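Local coordinates for protein subtilase cytotoxin subunit A (Escherichia coli, PDB 2IY9) that cleaves the host endoplasmic reticulum chaperone BiP as the subtilisin-like serine protease subunit of an AB5 toxin, triggering an ER stress response and eventual cell death, at residues A94-I97 against G102-G105; N255-F258 against K264-T267. All coordinates share one frame; numbering follows the deposited sequence.

Contact 1: residues A94-I97 against G102-G105; sequences ASLI and GIYG
Ile-103 sets the CG2 branch of its forked side chain against Ser-95, 3.6 Å from the backbone O and 3.8 Å from OG of that serine. With CG2 anti to the backbone N, the methyl reaches in to the helix, while CG1, beside N, passes Ser-95 OG and runs on to strand 256-259. CG2 also meets Leu-96, more loosely, with CD2 to CG2 at 4.4 Å. Two residues on, Gly-105 runs close to the helix carbonyls: its CA makes CH···O contacts with Ser-95 O (3.6 Å) and Leu-96 O (3.5 Å). Glycine suits this approach, because a CB here would sit tight against Ile-97 O. A water donates to both Leu-96 O and Tyr-104 O, at 2.7 Å each, bridging helix and loop. In the subtilase fold this is the last part of helix 84-98, which carries His-89, inferred to belong to the charge relay system, in its first half, and the loop that leads back to strand 111-116 of the parallel sheet. Ser-95 OG bonds to Ala-92 O and Leu-259 N, a small hydroxyl serving both helix and hairpin. Ile-103 O is bonded to Ser-99 OG, and Leu-96 packs on Ala-276 of helix 271-288.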
# COMPACT_ATOMS: atom_id res chain seq x y z
N ALA A 94 4.54 -6.07 -5.55
CA ALA A 94 4.62 -5.56 -6.91
C ALA A 94 3.64 -6.29 -7.81
O ALA A 94 2.96 -5.66 -8.61
CB ALA A 94 6.03 -5.65 -7.46
N SER A 95 3.55 -7.62 -7.67
CA SER A 95 2.65 -8.39 -8.52
C SER A 95 1.19 -8.01 -8.27
O SER A 95 0.43 -7.86 -9.22
CB SER A 95 2.89 -9.90 -8.43
OG SER A 95 2.39 -10.48 -7.23
N LEU A 96 0.82 -7.83 -7.00
CA LEU A 96 -0.56 -7.47 -6.65
C LEU A 96 -0.98 -6.11 -7.20
O LEU A 96 -2.13 -5.92 -7.60
CB LEU A 96 -0.78 -7.53 -5.13
CG LEU A 96 -0.67 -8.92 -4.50
CD1 LEU A 96 -0.76 -8.79 -2.99
CD2 LEU A 96 -1.74 -9.91 -5.05
N ILE A 97 -0.03 -5.18 -7.24
CA ILE A 97 -0.23 -3.85 -7.79
C ILE A 97 -0.31 -3.88 -9.32
O ILE A 97 -1.21 -3.29 -9.91
CB ILE A 97 0.88 -2.89 -7.33
CG1 ILE A 97 0.84 -2.69 -5.80
CG2 ILE A 97 0.79 -1.52 -8.05
CD1 ILE A 97 2.12 -2.08 -5.26
N GLY A 102 -0.61 -13.84 -15.34
CA GLY A 102 -0.35 -14.78 -14.26
C GLY A 102 -1.13 -14.25 -13.08
O GLY A 102 -2.33 -14.49 -12.97
N ILE A 103 -0.46 -13.49 -12.23
CA ILE A 103 -1.16 -12.69 -11.23
C ILE A 103 -1.89 -11.52 -11.92
O ILE A 103 -1.34 -10.89 -12.83
CB ILE A 103 -0.16 -12.18 -10.15
CG1 ILE A 103 0.51 -13.36 -9.43
CG2 ILE A 103 -0.83 -11.25 -9.13
CD1 ILE A 103 -0.48 -14.39 -8.86
N TYR A 104 -3.12 -11.25 -11.49
CA TYR A 104 -3.89 -10.13 -12.01
C TYR A 104 -3.64 -8.91 -11.15
O TYR A 104 -4.23 -8.76 -10.07
CB TYR A 104 -5.39 -10.44 -12.03
CG TYR A 104 -5.79 -11.50 -13.03
CD1 TYR A 104 -6.28 -11.16 -14.29
CD2 TYR A 104 -5.68 -12.86 -12.71
CE1 TYR A 104 -6.66 -12.15 -15.22
CE2 TYR A 104 -6.05 -13.85 -13.63
CZ TYR A 104 -6.53 -13.49 -14.87
OH TYR A 104 -6.89 -14.49 -15.76
N GLY A 105 -2.78 -8.02 -11.63
CA GLY A 105 -2.51 -6.78 -10.92
C GLY A 105 -3.76 -5.92 -10.93
O GLY A 105 -4.54 -5.96 -11.88
O HOH W 1 -4.17 -7.76 -7.61

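Contact 2: residues N255-F258 against K264-T267; sequences NITF and KTGT
The ring of Phe-258 lies against the backbone of Gly-266, with the glycine CA over its face, 4.1 Å from the ring centroid, in a CH-pi contact. The two residues form the hydrogen-bonded antiparallel pair of a beta hairpin, strands 256-259 and 265-268, and glycine suits the place because a CB would run into Phe-258 CE1. Phe-258 holds CG between its own N and carbonyl carbon (chi1 56°), which folds the ring back across the strand partner; Gly-266 O also lies over that face. The pair is closed by two bonds, Phe-258 N to Gly-266 O at 2.9 Å and Gly-266 N to Phe-258 O at 3.0 Å, both nearly straight (163° and 159°). On the helix side of the hairpin Phe-258 packs on Ile-88, Ala-92 and Ser-95 of helix 84-98, its large flat apolar ring buried between strand and helix. Next along, Ile-256 and Asn-255 both face Gly-268, a G1 bulge, and Asn-255 ND2 bonds to Gln-223 OE1. The other face carries Thr-257 and Thr-267, whose methyls and hydroxyls suit a partly hydrated surface. Thr-257 CG2 also rests on CB of Thr-265 at 3.8 Å, and Asn-255 OD1 comes alongside Thr-267 CG2. Thr-257 and Thr-267 form the non-hydrogen-bonded pair; one water joins their hydroxyls, 2.8 Å from Thr-257 OG1 and 2.6 Å from Thr-267 OG1.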
# COMPACT_ATOMS: atom_id res chain seq x y z
N ASN A 255 -6.50 -15.07 1.44
CA ASN A 255 -6.55 -15.98 0.29
C ASN A 255 -6.13 -15.19 -0.95
O ASN A 255 -6.85 -15.15 -1.95
CB ASN A 255 -7.97 -16.55 0.13
CG ASN A 255 -8.04 -17.68 -0.88
OD1 ASN A 255 -7.07 -18.43 -1.06
ND2 ASN A 255 -9.21 -17.84 -1.53
N ILE A 256 -4.98 -14.52 -0.85
CA ILE A 256 -4.49 -13.68 -1.94
C ILE A 256 -3.32 -14.36 -2.65
O ILE A 256 -2.30 -14.68 -2.02
CB ILE A 256 -4.03 -12.28 -1.43
CG1 ILE A 256 -5.10 -11.60 -0.54
CG2 ILE A 256 -3.56 -11.41 -2.60
CD1 ILE A 256 -6.40 -11.13 -1.26
N THR A 257 -3.47 -14.61 -3.95
CA THR A 257 -2.43 -15.26 -4.74
C THR A 257 -1.43 -14.20 -5.24
O THR A 257 -1.83 -13.13 -5.67
CB THR A 257 -3.05 -16.05 -5.92
OG1 THR A 257 -4.07 -16.94 -5.44
CG2 THR A 257 -2.00 -16.88 -6.63
N PHE A 258 -0.13 -14.51 -5.16
CA PHE A 258 0.92 -13.56 -5.55
C PHE A 258 2.09 -14.24 -6.27
O PHE A 258 2.22 -15.47 -6.27
CB PHE A 258 1.44 -12.81 -4.32
CG PHE A 258 1.94 -13.72 -3.22
CD1 PHE A 258 3.19 -14.34 -3.33
CD2 PHE A 258 1.17 -13.96 -2.10
CE1 PHE A 258 3.65 -15.19 -2.33
CE2 PHE A 258 1.63 -14.79 -1.08
CZ PHE A 258 2.87 -15.42 -1.20
N LYS A 264 6.85 -19.03 -9.82
CA LYS A 264 5.64 -19.71 -9.36
C LYS A 264 4.86 -18.77 -8.44
O LYS A 264 5.33 -17.67 -8.11
CB LYS A 264 5.95 -21.05 -8.69
CG LYS A 264 7.08 -21.03 -7.67
CD LYS A 264 7.45 -22.42 -7.19
CE LYS A 264 6.33 -23.03 -6.35
NZ LYS A 264 6.70 -24.36 -5.77
N THR A 265 3.66 -19.20 -8.07
CA THR A 265 2.80 -18.39 -7.22
C THR A 265 2.75 -18.95 -5.80
O THR A 265 3.03 -20.14 -5.57
CB THR A 265 1.37 -18.29 -7.79
OG1 THR A 265 0.81 -19.60 -7.92
CG2 THR A 265 1.39 -17.61 -9.16
N GLY A 266 2.43 -18.07 -4.85
CA GLY A 266 2.14 -18.43 -3.47
C GLY A 266 0.81 -17.82 -3.08
O GLY A 266 0.23 -17.04 -3.83
N THR A 267 0.30 -18.19 -1.90
CA THR A 267 -0.98 -17.67 -1.43
C THR A 267 -0.80 -17.16 -0.01
O THR A 267 -0.26 -17.87 0.83
CB THR A 267 -2.11 -18.74 -1.50
OG1 THR A 267 -2.31 -19.14 -2.86
CG2 THR A 267 -3.42 -18.20 -0.95
O HOH W 2 -4.29 -19.53 -4.53

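Overall arrangement
Contact 1 and contact 2 have centres 10 Å apart and pack directly on each other, the hairpin lying against the end of helix 84-98 and its following loop. Leu-96 CD2 reaches Ile-256 CG2 at 3.4 Å and Thr-257 O at 3.3 Å, and Ile-103 CD1 meets Thr-257 CG2 at 3.7 Å, so Leu-96 and Ile-103 both touch the first hairpin strand. Both contacts lie near the charge relay system inferred for this protease: the Leu-96 side chain lies about 7 Å from that of Ser-272, the Ile-97 side chain about 8 Å from that of Asp-52, and the Phe-258 side chain about 8 Å from those of His-89 and Ser-272.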